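Local coordinates for protein malate dehydrogenase (Porphyromonas gingivalis, PDB 3FI9) that probably catalyses the NAD-dependent interconversion of malate and oxaloacetate, at residues N196-L200 with T201-G205; G225-I228 with I229-G233; A302-E305 with S306-H309; A311-R314 with D315-I318. All coordinates share one frame; numbering follows the deposited sequence.

Contact 1. Residues N196-L200 with T201-G205; sequences NGTPL and TDLIG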
loop_
_atom_site.group_PDB
_atom_site.type_symbol
_atom_site.label_atom_id
_atom_site.label_comp_id
_atom_site.label_asym_id
_atom_site.label_seq_id
_atom_site.Cartn_x
_atom_site.Cartn_y
_atom_site.Cartn_z
ATOM N N ASN A 196 23.952 -13.199 9.460
ATOM C CA ASN A 196 23.643 -14.536 9.968
ATOM C C ASN A 196 24.502 -14.881 11.186
ATOM O O ASN A 196 25.060 -15.979 11.266
ATOM C CB ASN A 196 23.859 -15.602 8.867
ATOM C CG ASN A 196 22.978 -16.839 9.076
ATOM O OD1 ASN A 196 21.888 -16.733 9.611
ATOM N ND2 ASN A 196 23.469 -18.019 8.670
ATOM N N GLY A 197 24.627 -13.941 12.123
ATOM C CA GLY A 197 25.380 -14.177 13.350
ATOM C C GLY A 197 26.849 -13.755 13.386
ATOM O O GLY A 197 27.407 -13.465 14.459
ATOM N N THR A 198 27.478 -13.707 12.232
ATOM C CA THR A 198 28.874 -13.254 12.108
ATOM C C THR A 198 28.996 -11.728 11.922
ATOM O O THR A 198 28.399 -11.164 10.987
ATOM C CB THR A 198 29.482 -13.871 10.866
ATOM O OG1 THR A 198 29.515 -15.295 11.013
ATOM C CG2 THR A 198 30.867 -13.331 10.598
ATOM N N PRO A 199 29.770 -11.064 12.798
ATOM C CA PRO A 199 29.944 -9.619 12.704
ATOM C C PRO A 199 30.370 -9.217 11.308
ATOM O O PRO A 199 31.213 -9.853 10.709
ATOM C CB PRO A 199 31.054 -9.327 13.725
ATOM C CG PRO A 199 30.858 -10.413 14.771
ATOM C CD PRO A 199 30.511 -11.634 13.946
ATOM N N LEU A 200 29.711 -8.200 10.774
ATOM C CA LEU A 200 30.049 -7.699 9.467
ATOM C C LEU A 200 31.539 -7.310 9.382
ATOM O O LEU A 200 32.191 -7.480 8.331
ATOM C CB LEU A 200 29.131 -6.520 9.141
ATOM C CG LEU A 200 29.422 -5.803 7.818
ATOM C CD1 LEU A 200 29.469 -6.817 6.664
ATOM C CD2 LEU A 200 28.377 -4.696 7.517
ATOM N N THR A 201 32.109 -6.845 10.490
ATOM C CA THR A 201 33.480 -6.335 10.409
ATOM C C THR A 201 34.488 -7.488 10.345
ATOM O O THR A 201 35.634 -7.273 9.966
ATOM C CB THR A 201 33.825 -5.384 11.568
ATOM O OG1 THR A 201 33.416 -5.982 12.786
ATOM C CG2 THR A 201 33.086 -4.046 11.436
ATOM N N ASP A 202 34.039 -8.706 10.644
ATOM C CA ASP A 202 34.847 -9.902 10.417
ATOM C C ASP A 202 34.805 -10.360 8.971
ATOM O O ASP A 202 35.577 -11.220 8.571
ATOM C CB ASP A 202 34.381 -11.068 11.290
ATOM C CG ASP A 202 34.686 -10.865 12.767
ATOM O OD1 ASP A 202 35.365 -9.884 13.111
ATOM O OD2 ASP A 202 34.233 -11.688 13.588
ATOM N N LEU A 203 33.878 -9.821 8.180
ATOM C CA LEU A 203 33.730 -10.298 6.808
ATOM C C LEU A 203 34.292 -9.328 5.806
ATOM O O LEU A 203 34.793 -9.751 4.775
ATOM C CB LEU A 203 32.268 -10.619 6.457
ATOM C CG LEU A 203 31.682 -11.851 7.154
ATOM C CD1 LEU A 203 30.136 -11.837 7.091
ATOM C CD2 LEU A 203 32.247 -13.136 6.568
ATOM N N ILE A 204 34.208 -8.032 6.105
ATOM C CA ILE A 204 34.717 -7.003 5.182
ATOM C C ILE A 204 36.228 -7.144 4.964
ATOM O O ILE A 204 36.991 -7.201 5.925
ATOM C CB ILE A 204 34.383 -5.577 5.701
ATOM C CG1 ILE A 204 32.886 -5.278 5.516
ATOM C CG2 ILE A 204 35.165 -4.531 4.959
ATOM C CD1 ILE A 204 32.401 -4.037 6.293
ATOM N N GLY A 205 36.657 -7.193 3.701
ATOM C CA GLY A 205 38.077 -7.365 3.375
ATOM C C GLY A 205 38.555 -8.810 3.372
ATOM O O GLY A 205 39.756 -9.057 3.378
#
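T201 meets P199 loosely, its OG1 4.2 Å from P199 CB, at the point where the chain turns after the short strand 198-199. The turn is first secured at D202, whose N donates to P199 O at 3.1 Å. This i-to-i+3 bond closes a turn, and its donor sits well above the carbonyl plane, 61° out of it. The D202 side chain runs alongside the proline ring and points the same way, its CG beside the backbone N (chi1 -70°), which brings OD2 to 3.7 Å from P199 CD at the ring margin. L203 comes next. Its N bonds to L200 O at 2.9 Å, again from above the carbonyl plane, while its branch point CG meets the methyl CG2 of T198 at 3.8 Å, the two side chains crossing at about a right angle. I204 N approaches the same L200 O almost in line with the C=O bond, at 3.1 Å, so that one carbonyl oxygen is gripped by two successive amides. The far end of I204 reaches back as well: CD1 touches L200 CG at 3.8 Å. Behind this pair, W214 of helix 211-222 packs on both L200 and I204, and F166 of helix 153-166 receives L203. Two i-to-i+3 bonds and one i-to-i+4 bond make a tight, hydrogen-bonded turn, here a link that carries the outermost strand, within this chain, of a small antiparallel sheet toward helix 211-222 in the alpha/beta C-terminal domain of the LDH/MDH fold.

Contact 2. Residues G225-I228 with I229-G233; sequences GANI and IKLRG
N227 and L231 meet at an oblique crossing one turn apart: the amide ND2 of N227 comes 3.5 Å from the methyl CD1 of L231. With CG of N227 anti to the backbone N (chi1 -178°), the amide turns toward the following turn, where it meets that methyl. Its other end, OD1, accepts a weak hydrogen bond from K230 NZ at 3.5 Å, the lysine chain bending at its last two torsions to return toward the asparagine. I228 and R232 are arranged differently, lying side by side and pointing the same way, with I228 CG2 against R232 CD at 3.8 Å. All this decorates the last turns of helix 224-232, which belongs to the C-terminal domain of the LDH/MDH fold and lies here at the subunit interface. Its i-to-i+4 bonds run from I229 N to G225 O through R232 N to I228 O, the last at 2.7 Å and 170° at the hydrogen. G233, at positive phi (85°), breaks the helical path, although its N still reaches I229 O. Beyond the CD that rests on I228, NH1 of R232 bonds to Q238 OE1 and also makes a salt bridge to E53 OE1 of the second subunit. I228 packs on E52 of that subunit, and L231 on its G49.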
loop_
_atom_site.group_PDB
_atom_site.type_symbol
_atom_site.label_atom_id
_atom_site.label_comp_id
_atom_site.label_asym_id
_atom_site.label_seq_id
_atom_site.Cartn_x
_atom_site.Cartn_y
_atom_site.Cartn_z
ATOM N N GLY A 225 18.162 5.444 -4.309
ATOM C CA GLY A 225 17.018 6.229 -4.851
ATOM C C GLY A 225 17.034 6.452 -6.375
ATOM O O GLY A 225 16.005 6.290 -7.057
ATOM N N ALA A 226 18.191 6.833 -6.912
ATOM C CA ALA A 226 18.416 6.810 -8.363
ATOM C C ALA A 226 18.129 5.464 -9.020
ATOM O O ALA A 226 17.603 5.386 -10.135
ATOM C CB ALA A 226 19.860 7.207 -8.655
ATOM N N ASN A 227 18.540 4.381 -8.362
ATOM C CA ASN A 227 18.308 3.046 -8.911
ATOM C C ASN A 227 16.788 2.757 -8.982
ATOM O O ASN A 227 16.304 2.261 -10.001
ATOM C CB ASN A 227 19.050 2.003 -8.045
ATOM C CG ASN A 227 18.913 0.555 -8.584
ATOM O OD1 ASN A 227 19.340 0.244 -9.692
ATOM N ND2 ASN A 227 18.351 -0.320 -7.780
ATOM N N ILE A 228 16.025 3.054 -7.915
ATOM C CA ILE A 228 14.561 2.852 -8.005
ATOM C C ILE A 228 14.009 3.655 -9.206
ATOM O O ILE A 228 13.214 3.161 -9.990
ATOM C CB ILE A 228 13.795 3.267 -6.705
ATOM C CG1 ILE A 228 14.271 2.424 -5.510
ATOM C CG2 ILE A 228 12.228 3.195 -6.888
ATOM C CD1 ILE A 228 14.304 0.968 -5.809
ATOM N N ILE A 229 14.456 4.889 -9.361
ATOM C CA ILE A 229 13.991 5.721 -10.482
ATOM C C ILE A 229 14.287 5.080 -11.830
ATOM O O ILE A 229 13.448 5.086 -12.754
ATOM C CB ILE A 229 14.612 7.132 -10.439
ATOM C CG1 ILE A 229 14.035 7.904 -9.250
ATOM C CG2 ILE A 229 14.363 7.888 -11.782
ATOM C CD1 ILE A 229 14.812 9.137 -8.823
ATOM N N LYS A 230 15.467 4.495 -11.938
ATOM C CA LYS A 230 15.886 3.905 -13.207
ATOM C C LYS A 230 15.050 2.645 -13.445
ATOM O O LYS A 230 14.743 2.277 -14.557
ATOM C CB LYS A 230 17.370 3.549 -13.112
ATOM C CG LYS A 230 17.895 2.688 -14.254
ATOM C CD LYS A 230 19.234 2.056 -13.851
ATOM C CE LYS A 230 20.026 3.055 -13.011
ATOM N NZ LYS A 230 20.871 2.366 -11.997
ATOM N N LEU A 231 14.673 1.965 -12.379
ATOM C CA LEU A 231 13.972 0.691 -12.576
ATOM C C LEU A 231 12.446 0.853 -12.643
ATOM O O LEU A 231 11.803 0.196 -13.461
ATOM C CB LEU A 231 14.366 -0.309 -11.515
ATOM C CG LEU A 231 15.839 -0.635 -11.302
ATOM C CD1 LEU A 231 15.944 -1.422 -10.004
ATOM C CD2 LEU A 231 16.414 -1.451 -12.449
ATOM N N ARG A 232 11.884 1.708 -11.773
ATOM C CA ARG A 232 10.448 1.934 -11.734
ATOM C C ARG A 232 9.984 3.031 -12.629
ATOM O O ARG A 232 8.802 3.101 -12.891
ATOM C CB ARG A 232 9.946 2.307 -10.319
ATOM C CG ARG A 232 10.020 1.193 -9.333
ATOM C CD ARG A 232 9.092 1.525 -8.153
ATOM N NE ARG A 232 7.729 1.163 -8.546
ATOM C CZ ARG A 232 6.798 0.802 -7.664
ATOM N NH1 ARG A 232 7.136 0.792 -6.383
ATOM N NH2 ARG A 232 5.588 0.431 -8.058
ATOM N N GLY A 233 10.867 3.938 -13.038
ATOM C CA GLY A 233 10.428 5.060 -13.865
ATOM C C GLY A 233 9.901 6.225 -13.044
ATOM O O GLY A 233 9.464 7.211 -13.604
#

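Contact 3. Residues A302-E305 with S306-H309; sequences ALKE and SYSH
K304 and Y307 lie side by side on the long helix 297-319 of the C-terminal domain, both side chains pointing the same way. K304 CG stands opposite the backbone N (chi1 178°) and the chain bends at the next bond, which brings NZ obliquely to the tyrosine ring, 3.7 Å from CD2 of Y307. The backbone beneath is regular alpha helix: S306 N to A302 O at 3.0 Å, Y307 N to L303 O at 2.8 Å and S308 N to K304 O at 2.9 Å, with N-H...O angles of 150° or more. H309 N to E305 O is a weaker continuation.

Outside this first shell, the polar ends are anchored to other parts of the domain. K304 NZ donates to G269 O and Y307 OH bonds to E271 O, fastening the helix to the turn and short strand that precede strand 273-277, while L303 and Y307 pack on M277 and I273 of that strand. S306 faces another region, its OG bonded to Q185 O and G181 N, close in sequence to H182, the predicted proton acceptor. A water ties the lysine to the next turn: it accepts from K304 NZ at 2.9 Å and pairs with S308 OG at 2.8 Å, its oxygen lying in the plane of the Y307 ring at the edge.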
loop_
_atom_site.group_PDB
_atom_site.type_symbol
_atom_site.label_atom_id
_atom_site.label_comp_id
_atom_site.label_asym_id
_atom_site.label_seq_id
_atom_site.Cartn_x
_atom_site.Cartn_y
_atom_site.Cartn_z
ATOM N N ALA A 302 33.812 9.508 10.971
ATOM C CA ALA A 302 33.057 9.576 9.737
ATOM C C ALA A 302 31.753 10.341 9.992
ATOM O O ALA A 302 31.325 11.150 9.163
ATOM C CB ALA A 302 32.756 8.132 9.215
ATOM N N LEU A 303 31.142 10.074 11.144
ATOM C CA LEU A 303 29.926 10.775 11.597
ATOM C C LEU A 303 30.178 12.295 11.742
ATOM O O LEU A 303 29.341 13.117 11.360
ATOM C CB LEU A 303 29.425 10.186 12.917
ATOM C CG LEU A 303 28.086 10.728 13.452
ATOM C CD1 LEU A 303 26.971 10.491 12.440
ATOM C CD2 LEU A 303 27.680 10.126 14.794
ATOM N N LYS A 304 31.339 12.653 12.269
ATOM C CA LYS A 304 31.730 14.067 12.386
ATOM C C LYS A 304 31.849 14.715 11.001
ATOM O O LYS A 304 31.403 15.841 10.796
ATOM C CB LYS A 304 33.053 14.172 13.169
ATOM C CG LYS A 304 33.606 15.585 13.340
ATOM C CD LYS A 304 32.533 16.546 13.892
ATOM C CE LYS A 304 33.167 17.892 14.306
ATOM N NZ LYS A 304 32.188 18.841 14.925
ATOM N N GLU A 305 32.430 13.991 10.039
ATOM C CA GLU A 305 32.482 14.438 8.652
ATOM C C GLU A 305 31.082 14.753 8.089
ATOM O O GLU A 305 30.864 15.791 7.464
ATOM C CB GLU A 305 33.054 13.304 7.790
ATOM C CG GLU A 305 34.531 13.179 7.772
ATOM C CD GLU A 305 35.134 13.980 6.625
ATOM O OE1 GLU A 305 35.477 15.163 6.857
ATOM O OE2 GLU A 305 35.287 13.425 5.503
ATOM N N SER A 306 30.159 13.805 8.246
ATOM C CA SER A 306 28.766 14.001 7.855
ATOM C C SER A 306 28.170 15.227 8.615
ATOM O O SER A 306 27.526 16.134 8.007
ATOM C CB SER A 306 27.989 12.701 8.148
ATOM O OG SER A 306 26.625 12.815 7.825
ATOM N N TYR A 307 28.432 15.284 9.913
ATOM C CA TYR A 307 27.984 16.425 10.731
ATOM C C TYR A 307 28.450 17.750 10.073
ATOM O O TYR A 307 27.657 18.671 9.911
ATOM C CB TYR A 307 28.436 16.346 12.204
ATOM C CG TYR A 307 28.152 17.661 12.919
ATOM C CD1 TYR A 307 26.902 17.925 13.483
ATOM C CD2 TYR A 307 29.109 18.685 12.918
ATOM C CE1 TYR A 307 26.629 19.186 14.079
ATOM C CE2 TYR A 307 28.848 19.930 13.483
ATOM C CZ TYR A 307 27.617 20.164 14.071
ATOM O OH TYR A 307 27.392 21.411 14.617
ATOM N N SER A 308 29.714 17.836 9.659
ATOM C CA SER A 308 30.253 19.089 9.099
ATOM C C SER A 308 29.538 19.551 7.831
ATOM O O SER A 308 29.357 20.766 7.598
ATOM C CB SER A 308 31.763 18.963 8.851
ATOM O OG SER A 308 32.412 18.636 10.092
ATOM N N HIS A 309 29.150 18.607 6.985
ATOM C CA HIS A 309 28.401 18.973 5.790
ATOM C C HIS A 309 26.996 19.454 6.169
ATOM O O HIS A 309 26.462 20.410 5.569
ATOM C CB HIS A 309 28.302 17.779 4.849
ATOM C CG HIS A 309 27.640 18.089 3.552
ATOM N ND1 HIS A 309 26.275 18.239 3.429
ATOM C CD2 HIS A 309 28.155 18.268 2.308
ATOM C CE1 HIS A 309 25.974 18.503 2.168
ATOM N NE2 HIS A 309 27.094 18.520 1.465
HETATM O O HOH W 1 32.293 20.283 12.373
#

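Contact 4. Residues A311-R314 with D315-I318; sequences AKLR and DEVI
R314 grips its neighbour D315 side-on: NE and NH2 both donate to OD1, at 3.0 and 3.1 Å, from the same face of the carboxylate. Because both bonds end on OD1, the salt bridge is focused on one oxygen. The acceptor lies near the guanidinium plane, and the two flat groups are turned 39° apart. The bend of the arginine at chi3 (63°) lets the group fold back toward A311, whose CB lies 3.6 Å above one guanidinium face, offset toward the rim. R314 and V317 form the packed part, where the long helix 297-319 of the C-terminal domain lies on helices 94-115 and 129-140. The stem of R314 also runs alongside I318, with CG 4.0 Å from CD1.

L313 lies between this part and the open side: L98 and I131 touch both it and V317, yet its CD1 also makes a single oblique approach to E316 OE1 at 3.6 Å. K312 and E316 form the solvent side. D315 is exposed too, while binding a buried arginine. Since NH1 of R314 is also bonded to H272 O, all three guanidinium nitrogens have acceptors: the buried charge is probably offset by D315, and the group's rotation is fixed from two directions.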
loop_
_atom_site.group_PDB
_atom_site.type_symbol
_atom_site.label_atom_id
_atom_site.label_comp_id
_atom_site.label_asym_id
_atom_site.label_seq_id
_atom_site.Cartn_x
_atom_site.Cartn_y
_atom_site.Cartn_z
ATOM N N ALA A 311 26.067 20.890 8.968
ATOM C CA ALA A 311 26.248 22.176 9.628
ATOM C C ALA A 311 26.459 23.283 8.607
ATOM O O ALA A 311 25.924 24.387 8.746
ATOM C CB ALA A 311 27.433 22.097 10.615
ATOM N N LYS A 312 27.185 22.997 7.539
ATOM C CA LYS A 312 27.267 23.982 6.464
ATOM C C LYS A 312 25.929 24.299 5.799
ATOM O O LYS A 312 25.648 25.471 5.490
ATOM C CB LYS A 312 28.305 23.592 5.418
ATOM C CG LYS A 312 29.711 23.795 5.961
ATOM C CD LYS A 312 30.743 23.203 5.023
ATOM C CE LYS A 312 30.487 23.626 3.604
ATOM N NZ LYS A 312 31.760 23.515 2.821
ATOM N N LEU A 313 25.095 23.282 5.592
ATOM C CA LEU A 313 23.780 23.506 4.980
ATOM C C LEU A 313 22.862 24.288 5.944
ATOM O O LEU A 313 22.146 25.198 5.529
ATOM C CB LEU A 313 23.105 22.169 4.597
ATOM C CG LEU A 313 22.016 22.273 3.522
ATOM C CD1 LEU A 313 22.630 22.823 2.213
ATOM C CD2 LEU A 313 21.332 20.943 3.273
ATOM N N ARG A 314 22.888 23.922 7.221
ATOM C CA ARG A 314 22.151 24.665 8.235
ATOM C C ARG A 314 22.515 26.149 8.177
ATOM O O ARG A 314 21.635 26.997 8.208
ATOM C CB ARG A 314 22.456 24.136 9.622
ATOM C CG ARG A 314 21.839 24.921 10.771
ATOM C CD ARG A 314 22.658 24.655 12.056
ATOM N NE ARG A 314 24.046 25.127 11.928
ATOM C CZ ARG A 314 25.066 24.668 12.652
ATOM N NH1 ARG A 314 24.852 23.743 13.557
ATOM N NH2 ARG A 314 26.303 25.142 12.479
ATOM N N ASP A 315 23.808 26.455 8.063
ATOM C CA ASP A 315 24.252 27.852 8.069
ATOM C C ASP A 315 23.817 28.631 6.804
ATOM O O ASP A 315 23.511 29.825 6.885
ATOM C CB ASP A 315 25.770 27.951 8.286
ATOM C CG ASP A 315 26.209 27.503 9.679
ATOM O OD1 ASP A 315 25.394 27.493 10.655
ATOM O OD2 ASP A 315 27.413 27.170 9.796
ATOM N N GLU A 316 23.762 27.973 5.650
ATOM C CA GLU A 316 23.120 28.566 4.478
ATOM C C GLU A 316 21.693 29.037 4.761
ATOM O O GLU A 316 21.299 30.151 4.401
ATOM C CB GLU A 316 23.034 27.572 3.319
ATOM C CG GLU A 316 24.232 27.500 2.409
ATOM C CD GLU A 316 23.936 26.705 1.153
ATOM O OE1 GLU A 316 24.578 25.653 0.984
ATOM O OE2 GLU A 316 23.075 27.135 0.336
ATOM N N VAL A 317 20.897 28.166 5.377
ATOM C CA VAL A 317 19.509 28.494 5.644
ATOM C C VAL A 317 19.348 29.559 6.748
ATOM O O VAL A 317 18.353 30.305 6.777
ATOM C CB VAL A 317 18.700 27.190 5.890
ATOM C CG1 VAL A 317 17.190 27.493 6.169
ATOM C CG2 VAL A 317 18.850 26.264 4.660
ATOM N N ILE A 318 20.292 29.616 7.682
ATOM C CA ILE A 318 20.352 30.754 8.612
ATOM C C ILE A 318 20.609 32.017 7.788
ATOM O O ILE A 318 20.003 33.066 8.025
ATOM C CB ILE A 318 21.450 30.533 9.735
ATOM C CG1 ILE A 318 21.060 29.365 10.644
ATOM C CG2 ILE A 318 21.683 31.795 10.628
ATOM C CD1 ILE A 318 22.212 28.861 11.556
#

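Following the chain, contact 1 comes first and closes a single turn where the short strand 198-199 gives way to the path into helix 211-222. Contact 2 lies at the C-terminal end of helix 224-232, beside the second subunit, its centre about 29 Å from that of contact 1. Contacts 3 and 4 then follow on one helix, 297-319, with centres about 14 Å apart. All four are local and in series; none nests within or crosses another. Between the last two, Y307 OH packs 3.6 Å from R314 NH1. Along that helix, contact 3 joins the region around strand 273-277, whereas contact 4 reaches helices 94-115 and 129-140.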